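Local coordinates for protein terminal uridylyltransferase 1 (PDB 5HZD) that catalyses the metal-dependent addition of uridines from UTP to the 3' ends of guide and other RNAs during mitochondrial RNA editing, at residues 38-43 and 487-492; 406-411 and 493-498. One frame throughout, in Å; residues are numbered along the deposited sequence.

Overall arrangement
From the N terminus the chain passes through the zinc finger and enters helix 37-47, which holds the first half of contact 1. It then runs through both sheets and most of the helices before helix 385-409 leads into residues 406-411. Helix 481-497 comes last and closes both loops: 487-492 returns to helix 37-47, and the next residues, 493-498, meet residues 406-411. The order 38-43, 406-411, 487-492, 493-498 makes the two contacts cross rather than nest. Their centres lie about 8 Å apart. Because both use helix 481-497, that helix ties helix 37-47, just after the zinc finger, to helix 385-409, and a single sulfate touches both contacts.

Contact 1 (38-43 and 487-492); sequences ARLRRI and VRTELY. With SO4 (sulfate ion), chain E.
Y492 lays one face of its ring against R41, whose CA stands 3.9 Å from the ring centroid and 12° off the normal, a CH-pi contact over the middle of the ring. From there the R41 side chain runs out past the phenol: CB lies 3.6 Å from CE2 of Y492, and with CG anti to the backbone N and the chain extended to NE, NH1 comes 2.9 Å from the Y492 OH. That hydroxyl sits at the edge of the R41 guanidinium, whose plane is tilted steeply (65°) against that of the Y492 ring. Apolar packing continues with L40, its CB 4.0 Å from CB of Y492 and its CD1 4.0 Å from CG2 of T489.

These side chains join helix 37-47, which follows the C2H2-type zinc finger, to the late helix 481-497; the axes of segments 38-43 and 487-492 approach to 9.0 Å, their N-to-C directions 39° apart. T489 turns its OG1 back to the carbonyl of L485, leaving the methyl for L40.

Among the charged groups, one water accepts from NH1 of R41 and, weakly, from NH2 of R488. R39 grips a sulfate, probably from the crystallisation liquor, with two N-H groups: NH2 donates to O1 at 3.0 Å and NH1 to O4 at 3.2 Å. The same NH2 forms a salt bridge with D36.

Contact 2 (406-411 and 493-498); sequences YSFEFD and RGLLSL. With SO4 (sulfate ion), chain E.
Helix-helix packing in the C-terminal helical part of this fragment, where 406-411 falls in the Cid1 family poly(A) polymerase region, brings the last turns of two helices together away from the annotated sites: F408 and S407, in a wider pi-type turn of helix 385-409, face L495 on helix 481-497. The interface is small, 87 Å² in all, and apolar. A single branch of L495 does the touching. With CG anti to the backbone N (chi1 180°), L495 sends CD2 to the edge of the F408 ring, near its plane and 3.8 Å from CE2, the two side chains crossing at about a right angle. The same methyl lies 4.4 Å from CB of S407, whose hydroxyl is taken up by the carbonyl of F403 within its own helix. F408 also packs on A44, so helix 37-47 joins the other two helices at this point.

The R493 side chain leaves its backbone away from 406-411. Its NH2 forms a salt bridge with E490. The chain bends at chi3 (-39°), bringing the guanidinium edge to the sulfate that R39 also holds; NH1 of R493 donates to sulfate O2 at 2.9 Å, with an N-H...O angle of 154°.

Contact 1 (38-43 and 487-492)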
loop_
_atom_site.group_PDB
_atom_site.type_symbol
_atom_site.label_atom_id
_atom_site.label_comp_id
_atom_site.label_asym_id
_atom_site.label_seq_id
_atom_site.Cartn_x
_atom_site.Cartn_y
_atom_site.Cartn_z
ATOM N N ALA A 38 -17.665 -1.240 -27.812
ATOM C CA ALA A 38 -18.159 -0.442 -28.927
ATOM C C ALA A 38 -19.374 0.395 -28.529
ATOM O O ALA A 38 -19.493 1.552 -28.928
ATOM C CB ALA A 38 -18.493 -1.335 -30.099
ATOM N N ARG A 39 -20.244 -0.192 -27.716
ATOM C CA ARG A 39 -21.477 0.440 -27.252
ATOM C C ARG A 39 -21.252 1.633 -26.328
ATOM O O ARG A 39 -21.847 2.700 -26.507
ATOM C CB ARG A 39 -22.358 -0.586 -26.540
ATOM C CG ARG A 39 -23.693 -0.009 -26.086
ATOM C CD ARG A 39 -24.597 -1.089 -25.501
ATOM N NE ARG A 39 -23.986 -1.707 -24.329
ATOM C CZ ARG A 39 -24.065 -1.211 -23.097
ATOM N NH1 ARG A 39 -24.739 -0.094 -22.871
ATOM N NH2 ARG A 39 -23.464 -1.829 -22.095
ATOM N N LEU A 40 -20.401 1.459 -25.325
ATOM C CA LEU A 40 -20.143 2.573 -24.418
ATOM C C LEU A 40 -19.306 3.646 -25.099
ATOM O O LEU A 40 -19.453 4.833 -24.796
ATOM C CB LEU A 40 -19.462 2.090 -23.135
ATOM C CG LEU A 40 -20.329 1.215 -22.231
ATOM C CD1 LEU A 40 -19.602 0.917 -20.923
ATOM C CD2 LEU A 40 -21.705 1.877 -21.975
ATOM N N ARG A 41 -18.402 3.237 -25.991
ATOM C CA ARG A 41 -17.613 4.198 -26.763
ATOM C C ARG A 41 -18.531 5.078 -27.575
ATOM O O ARG A 41 -18.328 6.294 -27.656
ATOM C CB ARG A 41 -16.600 3.495 -27.682
ATOM C CG ARG A 41 -15.906 4.374 -28.725
ATOM C CD ARG A 41 -14.704 3.611 -29.317
ATOM N NE ARG A 41 -14.086 4.231 -30.490
ATOM C CZ ARG A 41 -12.987 4.985 -30.456
ATOM N NH1 ARG A 41 -12.382 5.233 -29.300
ATOM N NH2 ARG A 41 -12.494 5.496 -31.579
ATOM N N ARG A 42 -19.529 4.463 -28.201
ATOM C CA ARG A 42 -20.476 5.233 -29.002
ATOM C C ARG A 42 -21.272 6.220 -28.159
ATOM O O ARG A 42 -21.455 7.376 -28.561
ATOM C CB ARG A 42 -21.424 4.305 -29.776
ATOM C CG ARG A 42 -20.865 3.793 -31.108
ATOM C CD ARG A 42 -21.948 3.116 -31.975
ATOM N NE ARG A 42 -22.353 1.816 -31.445
ATOM C CZ ARG A 42 -23.386 1.625 -30.628
ATOM N NH1 ARG A 42 -24.137 2.653 -30.247
ATOM N NH2 ARG A 42 -23.670 0.403 -30.190
ATOM N N ILE A 43 -21.745 5.777 -26.994
ATOM C CA ILE A 43 -22.467 6.680 -26.088
ATOM C C ILE A 43 -21.595 7.859 -25.672
ATOM O O ILE A 43 -22.017 9.021 -25.760
ATOM C CB ILE A 43 -23.057 5.946 -24.870
ATOM C CG1 ILE A 43 -24.115 4.947 -25.347
ATOM C CG2 ILE A 43 -23.683 6.945 -23.897
ATOM C CD1 ILE A 43 -24.573 3.961 -24.305
ATOM N N VAL A 487 -10.084 -2.356 -20.516
ATOM C CA VAL A 487 -9.747 -1.187 -19.718
ATOM C C VAL A 487 -10.440 0.061 -20.267
ATOM O O VAL A 487 -11.072 0.809 -19.522
ATOM C CB VAL A 487 -8.225 -0.956 -19.666
ATOM C CG1 VAL A 487 -7.921 0.346 -18.913
ATOM C CG2 VAL A 487 -7.558 -2.138 -18.945
ATOM N N ARG A 488 -10.319 0.291 -21.572
ATOM C CA ARG A 488 -10.987 1.438 -22.180
ATOM C C ARG A 488 -12.486 1.407 -21.915
ATOM O O ARG A 488 -13.092 2.459 -21.706
ATOM C CB ARG A 488 -10.735 1.506 -23.687
ATOM C CG ARG A 488 -9.260 1.773 -24.080
ATOM C CD ARG A 488 -8.687 3.091 -23.525
ATOM N NE ARG A 488 -9.373 4.266 -24.069
ATOM C CZ ARG A 488 -9.119 4.828 -25.255
ATOM N NH1 ARG A 488 -8.193 4.332 -26.087
ATOM N NH2 ARG A 488 -9.792 5.910 -25.619
ATOM N N THR A 489 -13.096 0.224 -21.967
ATOM C CA THR A 489 -14.532 0.085 -21.668
ATOM C C THR A 489 -14.863 0.676 -20.311
ATOM O O THR A 489 -15.824 1.465 -20.180
ATOM C CB THR A 489 -15.001 -1.389 -21.637
ATOM O OG1 THR A 489 -14.827 -1.973 -22.933
ATOM C CG2 THR A 489 -16.477 -1.498 -21.289
ATOM N N GLU A 490 -14.067 0.299 -19.310
ATOM C CA GLU A 490 -14.315 0.778 -17.949
ATOM C C GLU A 490 -14.082 2.282 -17.797
ATOM O O GLU A 490 -14.781 2.939 -16.999
ATOM C CB GLU A 490 -13.518 -0.023 -16.910
ATOM C CG GLU A 490 -13.849 -1.538 -16.901
ATOM C CD GLU A 490 -15.342 -1.857 -16.761
ATOM O OE1 GLU A 490 -16.081 -1.133 -16.042
ATOM O OE2 GLU A 490 -15.809 -2.851 -17.400
ATOM N N LEU A 491 -13.145 2.848 -18.553
ATOM C CA LEU A 491 -12.950 4.303 -18.471
ATOM C C LEU A 491 -14.175 5.015 -19.059
ATOM O O LEU A 491 -14.637 6.020 -18.493
ATOM C CB LEU A 491 -11.666 4.684 -19.202
ATOM C CG LEU A 491 -10.409 4.254 -18.457
ATOM C CD1 LEU A 491 -9.224 4.249 -19.417
ATOM C CD2 LEU A 491 -10.114 5.180 -17.268
ATOM N N TYR A 492 -14.734 4.503 -20.161
ATOM C CA TYR A 492 -15.954 5.115 -20.699
ATOM C C TYR A 492 -17.079 4.968 -19.698
ATOM O O TYR A 492 -17.871 5.897 -19.528
ATOM C CB TYR A 492 -16.421 4.459 -22.016
ATOM C CG TYR A 492 -15.510 4.626 -23.187
ATOM C CD1 TYR A 492 -15.133 5.889 -23.622
ATOM C CD2 TYR A 492 -15.068 3.515 -23.896
ATOM C CE1 TYR A 492 -14.296 6.044 -24.724
ATOM C CE2 TYR A 492 -14.228 3.651 -24.994
ATOM C CZ TYR A 492 -13.858 4.914 -25.404
ATOM O OH TYR A 492 -13.017 5.066 -26.488
HETATM S S SO4 E . -23.770 -0.281 -18.627
HETATM O O1 SO4 E . -23.312 -1.584 -19.110
HETATM O O2 SO4 E . -22.633 0.509 -18.134
HETATM O O3 SO4 E . -24.723 -0.494 -17.535
HETATM O O4 SO4 E . -24.424 0.422 -19.731
HETATM O O HOH W 1 -9.963 6.810 -28.822
#

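Contact 2 (406-411 and 493-498)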
loop_
_atom_site.group_PDB
_atom_site.type_symbol
_atom_site.label_atom_id
_atom_site.label_comp_id
_atom_site.label_asym_id
_atom_site.label_seq_id
_atom_site.Cartn_x
_atom_site.Cartn_y
_atom_site.Cartn_z
ATOM N N TYR A 406 -8.703 10.334 -19.946
ATOM C CA TYR A 406 -8.221 9.047 -20.431
ATOM C C TYR A 406 -9.105 8.432 -21.488
ATOM O O TYR A 406 -8.683 7.511 -22.193
ATOM C CB TYR A 406 -7.934 8.098 -19.268
ATOM C CG TYR A 406 -6.671 8.509 -18.540
ATOM C CD1 TYR A 406 -5.440 8.500 -19.200
ATOM C CD2 TYR A 406 -6.712 8.928 -17.201
ATOM C CE1 TYR A 406 -4.269 8.883 -18.551
ATOM C CE2 TYR A 406 -5.527 9.304 -16.531
ATOM C CZ TYR A 406 -4.326 9.277 -17.221
ATOM O OH TYR A 406 -3.163 9.649 -16.593
ATOM N N SER A 407 -10.331 8.929 -21.615
ATOM C CA SER A 407 -11.190 8.421 -22.672
ATOM C C SER A 407 -10.992 9.163 -24.007
ATOM O O SER A 407 -11.128 8.557 -25.069
ATOM C CB SER A 407 -12.679 8.488 -22.235
ATOM O OG SER A 407 -12.988 7.634 -21.126
ATOM N N PHE A 408 -10.635 10.450 -23.966
ATOM C CA PHE A 408 -10.614 11.282 -25.190
ATOM C C PHE A 408 -9.373 12.110 -25.447
ATOM O O PHE A 408 -9.114 12.491 -26.591
ATOM C CB PHE A 408 -11.840 12.217 -25.242
ATOM C CG PHE A 408 -13.131 11.490 -25.404
ATOM C CD1 PHE A 408 -13.424 10.841 -26.587
ATOM C CD2 PHE A 408 -14.042 11.422 -24.362
ATOM C CE1 PHE A 408 -14.614 10.134 -26.734
ATOM C CE2 PHE A 408 -15.222 10.733 -24.494
ATOM C CZ PHE A 408 -15.519 10.083 -25.685
ATOM N N GLU A 409 -8.610 12.434 -24.414
ATOM C CA GLU A 409 -7.497 13.363 -24.582
ATOM C C GLU A 409 -6.147 12.661 -24.629
ATOM O O GLU A 409 -5.329 12.904 -25.536
ATOM C CB GLU A 409 -7.484 14.347 -23.421
ATOM C CG GLU A 409 -8.748 15.132 -23.222
ATOM C CD GLU A 409 -8.542 16.176 -22.155
ATOM O OE1 GLU A 409 -9.207 16.105 -21.106
ATOM O OE2 GLU A 409 -7.658 17.042 -22.350
ATOM N N PHE A 410 -5.905 11.781 -23.659
ATOM C CA PHE A 410 -4.605 11.100 -23.609
ATOM C C PHE A 410 -4.393 10.200 -24.826
ATOM O O PHE A 410 -5.283 9.431 -25.208
ATOM C CB PHE A 410 -4.462 10.287 -22.303
ATOM C CG PHE A 410 -3.125 9.632 -22.194
ATOM C CD1 PHE A 410 -1.994 10.403 -21.970
ATOM C CD2 PHE A 410 -2.991 8.266 -22.382
ATOM C CE1 PHE A 410 -0.722 9.821 -21.927
ATOM C CE2 PHE A 410 -1.722 7.667 -22.348
ATOM C CZ PHE A 410 -0.590 8.442 -22.134
ATOM N N ASP A 411 -3.195 10.275 -25.412
ATOM C CA ASP A 411 -2.901 9.500 -26.619
ATOM C C ASP A 411 -2.320 8.150 -26.216
ATOM O O ASP A 411 -1.096 7.982 -26.145
ATOM C CB ASP A 411 -1.940 10.252 -27.521
ATOM C CG ASP A 411 -1.798 9.607 -28.889
ATOM O OD1 ASP A 411 -2.135 8.402 -29.043
ATOM O OD2 ASP A 411 -1.370 10.324 -29.817
ATOM N N ARG A 493 -17.188 3.798 -19.048
ATOM C CA ARG A 493 -18.267 3.537 -18.116
ATOM C C ARG A 493 -18.153 4.500 -16.929
ATOM O O ARG A 493 -19.174 5.048 -16.474
ATOM C CB ARG A 493 -18.235 2.085 -17.651
ATOM C CG ARG A 493 -19.517 1.664 -16.984
ATOM C CD ARG A 493 -19.485 0.320 -16.287
ATOM N NE ARG A 493 -18.745 -0.725 -16.984
ATOM C CZ ARG A 493 -19.225 -1.546 -17.919
ATOM N NH1 ARG A 493 -20.485 -1.481 -18.368
ATOM N NH2 ARG A 493 -18.407 -2.449 -18.426
ATOM N N GLY A 494 -16.934 4.742 -16.460
ATOM C CA GLY A 494 -16.753 5.672 -15.352
ATOM C C GLY A 494 -17.184 7.085 -15.714
ATOM O O GLY A 494 -17.845 7.760 -14.916
ATOM N N LEU A 495 -16.813 7.528 -16.916
ATOM C CA LEU A 495 -17.155 8.858 -17.414
ATOM C C LEU A 495 -18.666 9.025 -17.415
ATOM O O LEU A 495 -19.199 10.003 -16.885
ATOM C CB LEU A 495 -16.637 9.024 -18.836
ATOM C CG LEU A 495 -16.916 10.354 -19.514
ATOM C CD1 LEU A 495 -16.170 11.458 -18.766
ATOM C CD2 LEU A 495 -16.467 10.315 -20.966
ATOM N N LEU A 496 -19.356 8.059 -18.006
ATOM C CA LEU A 496 -20.801 8.151 -18.159
ATOM C C LEU A 496 -21.501 8.105 -16.813
ATOM O O LEU A 496 -22.548 8.750 -16.636
ATOM C CB LEU A 496 -21.328 7.056 -19.095
ATOM C CG LEU A 496 -20.771 7.158 -20.512
ATOM C CD1 LEU A 496 -21.117 5.915 -21.362
ATOM C CD2 LEU A 496 -21.252 8.420 -21.186
ATOM N N SER A 497 -20.957 7.347 -15.868
ATOM C CA SER A 497 -21.627 7.155 -14.575
ATOM C C SER A 497 -21.604 8.425 -13.725
ATOM O O SER A 497 -22.497 8.644 -12.900
ATOM C CB SER A 497 -20.945 6.045 -13.786
ATOM O OG SER A 497 -21.153 4.789 -14.420
ATOM N N LEU A 498 -20.583 9.250 -13.903
ATOM C CA LEU A 498 -20.434 10.437 -13.048
ATOM C C LEU A 498 -21.342 11.577 -13.533
ATOM O O LEU A 498 -21.481 12.616 -12.868
ATOM C CB LEU A 498 -18.964 10.892 -12.980
ATOM C CG LEU A 498 -18.039 9.948 -12.218
ATOM C CD1 LEU A 498 -16.559 10.284 -12.501
ATOM C CD2 LEU A 498 -18.302 9.981 -10.734
HETATM S S SO4 E . -23.770 -0.281 -18.627
HETATM O O1 SO4 E . -23.312 -1.584 -19.110
HETATM O O2 SO4 E . -22.633 0.509 -18.134
HETATM O O3 SO4 E . -24.723 -0.494 -17.535
HETATM O O4 SO4 E . -24.424 0.422 -19.731
#